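Local coordinates for protein glycosyltransferase Gtf1 (Streptococcus pneumoniae, PDB 4PQG) that is a GT-B-type glycosyltransferase with two Rossmann-like domains, the first carrying an inserted antiparallel beta-sheet domain, and holds uridine-5'-diphosphate in a pocket, at residues 86-91 against 129-134; 90-95 against 148-153. One frame throughout, in Å; residues are numbered along the deposited sequence.

Contact 1: 86-91 against 129-134; sequences SVTVDD and NKDLVQ
Val87 and Val133 join the two segments through a backbone bond: Val133 N gives its proton to Val87 O at 2.8 Å, with an angle of 162° at the hydrogen. A weak second bond, from Val89 N to Asp131 O at 3.0 Å, completes a single beta bridge between Thr88 and Leu132. Two CA-H...O contacts fill in between, among them Thr88 CA to Asp131 O at 3.2 Å. On one flank the CG2 methyls of Val89 and Val133 touch at 3.6 Å; in both valines CG2 sits beside the backbone N, anti to the carbonyl carbon, and their branched shape suits a buried spot close to the backbone. On the more open flank Thr88 and Asp131 lie side by side, pointing the same way, Thr88 CG2 lying 3.7 Å from Asp131 OD1. A water donates to Asp131 OD2 and accepts from Asp90 N, tying the first turn of the helix to the loop.

Behind this shell a capping box fixes the helix start. Threonine suits the N-cap because OG1, swung between its own N and carbonyl carbon (chi1 61°), accepts from Asp91 N, while Asp91 OD2 takes the proton of Thr88 N at 3.0 Å. Farther out, Val89 and Val133 pack on Leu125 and Val87 on Phe150, so helix 89-93 and the loop leading into it lie against strands 119-125, 133-140 and 143-150, neighbours in the antiparallel sheet.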
ATOM      1  N   SER A  86     -20.765  -3.107  11.917  1.00 24.69           N
ATOM      2  CA  SER A  86     -22.169  -3.527  11.854  1.00 26.19           C
ATOM      3  C   SER A  86     -23.040  -2.792  12.867  1.00 27.74           C
ATOM      4  O   SER A  86     -24.251  -2.993  12.911  1.00 28.83           O
ATOM      5  CB  SER A  86     -22.294  -5.036  12.023  1.00 26.32           C
ATOM      6  OG  SER A  86     -21.668  -5.463  13.214  1.00 27.73           O
ATOM      7  N   VAL A  87     -22.422  -1.915  13.660  1.00 27.91           N
ATOM      8  CA  VAL A  87     -23.145  -1.054  14.589  1.00 27.94           C
ATOM      9  C   VAL A  87     -24.034  -0.042  13.840  1.00 27.85           C
ATOM     10  O   VAL A  87     -23.590   0.593  12.886  1.00 25.40           O
ATOM     11  CB  VAL A  87     -22.148  -0.337  15.520  1.00 27.66           C
ATOM     12  CG1 VAL A  87     -22.823   0.755  16.321  1.00 30.14           C
ATOM     13  CG2 VAL A  87     -21.484  -1.348  16.451  1.00 27.48           C
ATOM     14  N   THR A  88     -25.281   0.110  14.295  1.00 28.48           N
ATOM     15  CA  THR A  88     -26.247   1.031  13.672  1.00 28.64           C
ATOM     16  C   THR A  88     -26.329   2.367  14.400  1.00 28.25           C
ATOM     17  O   THR A  88     -25.803   2.504  15.498  1.00 27.21           O
ATOM     18  CB  THR A  88     -27.669   0.445  13.665  1.00 28.76           C
ATOM     19  OG1 THR A  88     -28.095   0.221  15.015  1.00 28.92           O
ATOM     20  CG2 THR A  88     -27.727  -0.857  12.890  1.00 28.10           C
ATOM     21  N   VAL A  89     -27.015   3.340  13.794  1.00 27.28           N
ATOM     22  CA  VAL A  89     -27.291   4.621  14.447  1.00 28.32           C
ATOM     23  C   VAL A  89     -27.939   4.448  15.826  1.00 30.20           C
ATOM     24  O   VAL A  89     -27.586   5.150  16.785  1.00 31.13           O
ATOM     25  CB  VAL A  89     -28.179   5.532  13.575  1.00 28.51           C
ATOM     26  CG1 VAL A  89     -28.498   6.834  14.291  1.00 26.82           C
ATOM     27  CG2 VAL A  89     -27.475   5.845  12.263  1.00 29.40           C
ATOM     28  N   ASP A  90     -28.886   3.526  15.923  1.00 29.85           N
ATOM     29  CA  ASP A  90     -29.601   3.293  17.177  1.00 32.24           C
ATOM     30  C   ASP A  90     -28.677   2.721  18.225  1.00 29.56           C
ATOM     31  O   ASP A  90     -28.729   3.128  19.390  1.00 29.31           O
ATOM     32  CB  ASP A  90     -30.781   2.338  16.959  1.00 35.36           C
ATOM     33  CG  ASP A  90     -31.896   2.976  16.168  1.00 38.79           C
ATOM     34  OD1 ASP A  90     -32.217   4.157  16.432  1.00 39.50           O
ATOM     35  OD2 ASP A  90     -32.439   2.303  15.268  1.00 43.49           O
ATOM     36  N   ASP A  91     -27.841   1.776  17.808  1.00 28.61           N
ATOM     37  CA  ASP A  91     -26.801   1.225  18.680  1.00 30.66           C
ATOM     38  C   ASP A  91     -25.889   2.324  19.184  1.00 29.92           C
ATOM     39  O   ASP A  91     -25.494   2.312  20.349  1.00 31.78           O
ATOM     40  CB  ASP A  91     -25.942   0.202  17.942  1.00 31.87           C
ATOM     41  CG  ASP A  91     -26.707  -1.027  17.538  1.00 33.16           C
ATOM     42  OD1 ASP A  91     -27.641  -1.430  18.266  1.00 32.12           O
ATOM     43  OD2 ASP A  91     -26.344  -1.600  16.489  1.00 33.89           O
ATOM     44  N   ASN A 129     -26.432   5.507   2.215  1.00 39.71           N
ATOM     45  CA  ASN A 129     -27.776   4.939   2.142  1.00 42.47           C
ATOM     46  C   ASN A 129     -27.996   3.732   3.053  1.00 43.18           C
ATOM     47  O   ASN A 129     -28.921   2.952   2.847  1.00 44.52           O
ATOM     48  CB  ASN A 129     -28.138   4.598   0.690  1.00 41.95           C
ATOM     49  CG  ASN A 129     -27.797   5.721  -0.283  1.00 42.73           C
ATOM     50  OD1 ASN A 129     -27.189   5.473  -1.321  1.00 45.54           O
ATOM     51  ND2 ASN A 129     -28.164   6.959   0.058  1.00 40.50           N
ATOM     52  N   LYS A 130     -27.141   3.587   4.061  1.00 41.76           N
ATOM     53  CA  LYS A 130     -27.319   2.572   5.096  1.00 39.09           C
ATOM     54  C   LYS A 130     -27.241   3.245   6.461  1.00 36.72           C
ATOM     55  O   LYS A 130     -26.886   4.410   6.548  1.00 36.84           O
ATOM     56  CB  LYS A 130     -26.254   1.485   4.979  1.00 40.23           C
ATOM     57  CG  LYS A 130     -26.410   0.574   3.775  1.00 42.51           C
ATOM     58  CD  LYS A 130     -25.429  -0.586   3.844  1.00 44.92           C
ATOM     59  CE  LYS A 130     -25.450  -1.399   2.559  1.00 46.14           C
ATOM     60  NZ  LYS A 130     -24.494  -2.540   2.634  1.00 48.37           N
ATOM     61  N   ASP A 131     -27.583   2.524   7.523  1.00 35.16           N
ATOM     62  CA  ASP A 131     -27.505   3.092   8.865  1.00 35.44           C
ATOM     63  C   ASP A 131     -26.335   2.535   9.709  1.00 33.05           C
ATOM     64  O   ASP A 131     -26.356   2.631  10.941  1.00 31.82           O
ATOM     65  CB  ASP A 131     -28.859   2.976   9.596  1.00 38.40           C
ATOM     66  CG  ASP A 131     -29.165   1.564  10.074  1.00 40.94           C
ATOM     67  OD1 ASP A 131     -28.511   0.590   9.627  1.00 42.97           O
ATOM     68  OD2 ASP A 131     -30.077   1.428  10.913  1.00 44.37           O
ATOM     69  N   LEU A 132     -25.323   1.967   9.048  1.00 30.57           N
ATOM     70  CA  LEU A 132     -24.113   1.485   9.737  1.00 28.46           C
ATOM     71  C   LEU A 132     -23.192   2.662  10.079  1.00 26.80           C
ATOM     72  O   LEU A 132     -22.967   3.547   9.237  1.00 26.65           O
ATOM     73  CB  LEU A 132     -23.386   0.428   8.890  1.00 30.32           C
ATOM     74  CG  LEU A 132     -24.200  -0.799   8.428  1.00 32.04           C
ATOM     75  CD1 LEU A 132     -23.383  -1.698   7.504  1.00 33.96           C
ATOM     76  CD2 LEU A 132     -24.748  -1.614   9.593  1.00 32.69           C
ATOM     77  N   VAL A 133     -22.672   2.690  11.312  1.00 24.02           N
ATOM     78  CA  VAL A 133     -21.902   3.842  11.806  1.00 23.05           C
ATOM     79  C   VAL A 133     -20.463   3.464  12.171  1.00 22.73           C
ATOM     80  O   VAL A 133     -20.238   2.673  13.084  1.00 21.70           O
ATOM     81  CB  VAL A 133     -22.574   4.522  13.010  1.00 23.44           C
ATOM     82  CG1 VAL A 133     -21.771   5.744  13.453  1.00 23.20           C
ATOM     83  CG2 VAL A 133     -24.004   4.939  12.666  1.00 23.60           C
ATOM     84  N   GLN A 134     -19.513   4.057  11.451  1.00 21.87           N
ATOM     85  CA  GLN A 134     -18.086   3.733  11.557  1.00 22.52           C
ATOM     86  C   GLN A 134     -17.519   4.410  12.806  1.00 20.86           C
ATOM     87  O   GLN A 134     -16.779   3.792  13.558  1.00 19.31           O
ATOM     88  CB  GLN A 134     -17.346   4.165  10.267  1.00 23.07           C
ATOM     89  CG  GLN A 134     -15.840   3.911  10.214  1.00 24.74           C
ATOM     90  CD  GLN A 134     -15.024   5.036  10.851  1.00 25.72           C
ATOM     91  OE1 GLN A 134     -15.389   6.221  10.749  1.00 26.63           O
ATOM     92  NE2 GLN A 134     -13.911   4.678  11.507  1.00 21.38           N
TER
HETATM   93  O   HOH W   1     -30.435   2.667  13.340  1.00 35.25           O

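Contact 2: 90-95 against 148-153; sequences DDVLAY and DYFSYT
Val92 sets its CG2 methyl over one face of the Phe150 ring, 4.0 Å from the ring centroid and 26° off the normal, a CH-pi contact shifted toward the rim at CE2. This is the tight part: a compact branched residue on the helix meets a flat ring on the strand, and both are buried. Phe150 CG lies anti to its carbonyl carbon (chi1 -52°), which sends the ring toward the helix, where one face meets Val92 and the CE1 corner meets Tyr95. That CE1 comes over a face of the Tyr95 ring, 3.7 Å from Tyr95 CE2, with the two ring planes inclined at 54°.

The outer side is looser and more polar. Tyrosine fits there because its ring packs on Phe150 while its hydroxyl reaches water, which lies 2.7 Å from Tyr95 OH and makes a weak contact with Thr153 OG1. Asp148 comes closest to the start of the Tyr95 side chain, OD2 to CB at 4.2 Å; its carboxylate is engaged by Ser157 and by salt bridges to Arg146 and Arg154. The whole is helix-on-sheet packing, in which a short helix lays apolar side chains on one face of the antiparallel sheet of the GtfA extended beta-sheet domain.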
ATOM      1  N   ASP A  90     -28.886   3.526  15.923  1.00 29.85           N
ATOM      2  CA  ASP A  90     -29.601   3.293  17.177  1.00 32.24           C
ATOM      3  C   ASP A  90     -28.677   2.721  18.225  1.00 29.56           C
ATOM      4  O   ASP A  90     -28.729   3.128  19.390  1.00 29.31           O
ATOM      5  CB  ASP A  90     -30.781   2.338  16.959  1.00 35.36           C
ATOM      6  CG  ASP A  90     -31.896   2.976  16.168  1.00 38.79           C
ATOM      7  OD1 ASP A  90     -32.217   4.157  16.432  1.00 39.50           O
ATOM      8  OD2 ASP A  90     -32.439   2.303  15.268  1.00 43.49           O
ATOM      9  N   ASP A  91     -27.841   1.776  17.808  1.00 28.61           N
ATOM     10  CA  ASP A  91     -26.801   1.225  18.680  1.00 30.66           C
ATOM     11  C   ASP A  91     -25.889   2.324  19.184  1.00 29.92           C
ATOM     12  O   ASP A  91     -25.494   2.312  20.349  1.00 31.78           O
ATOM     13  CB  ASP A  91     -25.942   0.202  17.942  1.00 31.87           C
ATOM     14  CG  ASP A  91     -26.707  -1.027  17.538  1.00 33.16           C
ATOM     15  OD1 ASP A  91     -27.641  -1.430  18.266  1.00 32.12           O
ATOM     16  OD2 ASP A  91     -26.344  -1.600  16.489  1.00 33.89           O
ATOM     17  N   VAL A  92     -25.554   3.262  18.298  1.00 29.47           N
ATOM     18  CA  VAL A  92     -24.665   4.384  18.633  1.00 30.47           C
ATOM     19  C   VAL A  92     -25.293   5.331  19.639  1.00 30.98           C
ATOM     20  O   VAL A  92     -24.651   5.711  20.631  1.00 33.77           O
ATOM     21  CB  VAL A  92     -24.232   5.187  17.377  1.00 30.14           C
ATOM     22  CG1 VAL A  92     -23.651   6.541  17.760  1.00 31.57           C
ATOM     23  CG2 VAL A  92     -23.225   4.399  16.578  1.00 29.09           C
ATOM     24  N   LEU A  93     -26.550   5.696  19.409  1.00 32.20           N
ATOM     25  CA  LEU A  93     -27.230   6.655  20.279  1.00 31.54           C
ATOM     26  C   LEU A  93     -27.455   6.114  21.701  1.00 31.73           C
ATOM     27  O   LEU A  93     -27.665   6.895  22.640  1.00 30.09           O
ATOM     28  CB  LEU A  93     -28.545   7.130  19.649  1.00 32.75           C
ATOM     29  CG  LEU A  93     -28.465   7.851  18.292  1.00 35.56           C
ATOM     30  CD1 LEU A  93     -29.855   8.160  17.726  1.00 34.23           C
ATOM     31  CD2 LEU A  93     -27.593   9.114  18.339  1.00 34.64           C
ATOM     32  N   ALA A  94     -27.386   4.789  21.858  1.00 29.53           N
ATOM     33  CA  ALA A  94     -27.486   4.141  23.169  1.00 29.97           C
ATOM     34  C   ALA A  94     -26.289   4.474  24.074  1.00 29.88           C
ATOM     35  O   ALA A  94     -26.393   4.424  25.297  1.00 28.89           O
ATOM     36  CB  ALA A  94     -27.620   2.627  23.011  1.00 29.33           C
ATOM     37  N   TYR A  95     -25.150   4.799  23.471  1.00 29.97           N
ATOM     38  CA  TYR A  95     -23.969   5.210  24.240  1.00 31.43           C
ATOM     39  C   TYR A  95     -24.130   6.630  24.805  1.00 33.23           C
ATOM     40  O   TYR A  95     -23.494   6.997  25.793  1.00 32.58           O
ATOM     41  CB  TYR A  95     -22.707   5.122  23.383  1.00 29.93           C
ATOM     42  CG  TYR A  95     -22.229   3.710  23.086  1.00 30.09           C
ATOM     43  CD1 TYR A  95     -21.266   3.088  23.892  1.00 30.15           C
ATOM     44  CD2 TYR A  95     -22.734   2.997  21.995  1.00 29.32           C
ATOM     45  CE1 TYR A  95     -20.831   1.791  23.622  1.00 30.10           C
ATOM     46  CE2 TYR A  95     -22.313   1.701  21.720  1.00 29.21           C
ATOM     47  CZ  TYR A  95     -21.354   1.102  22.531  1.00 29.92           C
ATOM     48  OH  TYR A  95     -20.908  -0.178  22.242  1.00 29.03           O
ATOM     49  N   ASP A 148     -16.198   7.964  19.484  1.00 18.09           N
ATOM     50  CA  ASP A 148     -16.231   6.515  19.597  1.00 18.07           C
ATOM     51  C   ASP A 148     -16.074   5.913  18.207  1.00 17.84           C
ATOM     52  O   ASP A 148     -16.539   6.500  17.225  1.00 17.26           O
ATOM     53  CB  ASP A 148     -17.559   6.046  20.180  1.00 17.66           C
ATOM     54  CG  ASP A 148     -17.711   6.345  21.665  1.00 18.92           C
ATOM     55  OD1 ASP A 148     -16.732   6.728  22.344  1.00 18.77           O
ATOM     56  OD2 ASP A 148     -18.834   6.165  22.156  1.00 18.25           O
ATOM     57  N   TYR A 149     -15.427   4.746  18.150  1.00 17.21           N
ATOM     58  CA  TYR A 149     -15.138   4.022  16.915  1.00 17.33           C
ATOM     59  C   TYR A 149     -15.701   2.598  17.003  1.00 17.64           C
ATOM     60  O   TYR A 149     -15.483   1.926  18.005  1.00 16.63           O
ATOM     61  CB  TYR A 149     -13.626   3.993  16.695  1.00 16.37           C
ATOM     62  CG  TYR A 149     -13.063   5.383  16.491  1.00 16.55           C
ATOM     63  CD1 TYR A 149     -12.998   5.946  15.214  1.00 16.68           C
ATOM     64  CD2 TYR A 149     -12.650   6.165  17.581  1.00 16.71           C
ATOM     65  CE1 TYR A 149     -12.530   7.248  15.029  1.00 16.61           C
ATOM     66  CE2 TYR A 149     -12.170   7.460  17.398  1.00 16.55           C
ATOM     67  CZ  TYR A 149     -12.117   7.987  16.118  1.00 16.89           C
ATOM     68  OH  TYR A 149     -11.623   9.250  15.923  1.00 16.70           O
ATOM     69  N   PHE A 150     -16.390   2.141  15.948  1.00 18.14           N
ATOM     70  CA  PHE A 150     -17.208   0.911  15.997  1.00 18.68           C
ATOM     71  C   PHE A 150     -16.893  -0.115  14.906  1.00 19.90           C
ATOM     72  O   PHE A 150     -16.642   0.252  13.739  1.00 19.80           O
ATOM     73  CB  PHE A 150     -18.711   1.254  15.896  1.00 19.39           C
ATOM     74  CG  PHE A 150     -19.176   2.294  16.881  1.00 19.84           C
ATOM     75  CD1 PHE A 150     -19.510   1.946  18.194  1.00 20.31           C
ATOM     76  CD2 PHE A 150     -19.308   3.622  16.492  1.00 20.12           C
ATOM     77  CE1 PHE A 150     -19.950   2.905  19.097  1.00 19.85           C
ATOM     78  CE2 PHE A 150     -19.738   4.587  17.392  1.00 20.76           C
ATOM     79  CZ  PHE A 150     -20.061   4.228  18.697  1.00 20.48           C
ATOM     80  N   SER A 151     -16.903  -1.397  15.289  1.00 20.05           N
ATOM     81  CA  SER A 151     -16.923  -2.533  14.335  1.00 19.91           C
ATOM     82  C   SER A 151     -18.253  -3.244  14.601  1.00 20.11           C
ATOM     83  O   SER A 151     -19.290  -2.724  14.208  1.00 20.64           O
ATOM     84  CB  SER A 151     -15.714  -3.465  14.494  1.00 19.80           C
ATOM     85  OG  SER A 151     -15.540  -3.897  15.841  1.00 20.97           O
ATOM     86  N   TYR A 152     -18.244  -4.370  15.314  1.00 19.57           N
ATOM     87  CA  TYR A 152     -19.512  -4.951  15.815  1.00 20.11           C
ATOM     88  C   TYR A 152     -19.868  -4.406  17.206  1.00 20.48           C
ATOM     89  O   TYR A 152     -20.973  -4.619  17.699  1.00 19.63           O
ATOM     90  CB  TYR A 152     -19.485  -6.481  15.812  1.00 18.98           C
ATOM     91  CG  TYR A 152     -18.348  -7.132  16.601  1.00 19.73           C
ATOM     92  CD1 TYR A 152     -18.531  -7.563  17.925  1.00 19.51           C
ATOM     93  CD2 TYR A 152     -17.107  -7.360  16.006  1.00 19.89           C
ATOM     94  CE1 TYR A 152     -17.490  -8.174  18.628  1.00 19.95           C
ATOM     95  CE2 TYR A 152     -16.069  -7.976  16.696  1.00 19.91           C
ATOM     96  CZ  TYR A 152     -16.261  -8.387  18.002  1.00 19.70           C
ATOM     97  OH  TYR A 152     -15.198  -8.990  18.656  1.00 19.42           O
ATOM     98  N   THR A 153     -18.910  -3.710  17.825  1.00 19.67           N
ATOM     99  CA  THR A 153     -19.143  -2.950  19.054  1.00 19.79           C
ATOM    100  C   THR A 153     -18.114  -1.819  19.086  1.00 19.73           C
ATOM    101  O   THR A 153     -17.249  -1.748  18.210  1.00 19.31           O
ATOM    102  CB  THR A 153     -19.049  -3.833  20.319  1.00 20.88           C
ATOM    103  OG1 THR A 153     -19.509  -3.093  21.454  1.00 22.15           O
ATOM    104  CG2 THR A 153     -17.620  -4.326  20.557  1.00 20.77           C
TER
HETATM  105  O   HOH W   2     -19.673  -1.413  24.338  1.00 28.19           O

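Overall arrangement
From the N terminus, the chain leaves the parallel sheet that includes strand 70-72 and reaches 86-95, the stretch from which both contacts start. It then runs through strands 100-106, 109-114 and 119-125 before 129-134 returns to close contact 1. Passing along 133-140 and back on 143-150, it closes the longer loop of contact 2 at 148-153. The loops interleave: contact 2 starts slightly later and ends later than contact 1, and 86-91 and 90-95 share Asp90 and Asp91. Their far sides are adjoining antiparallel strands, linked by a probable hydrogen bond between Gln134 O and Phe150 N, while Ser86 N meets Ser151 O. Together they tie helix 89-93 to the sheet.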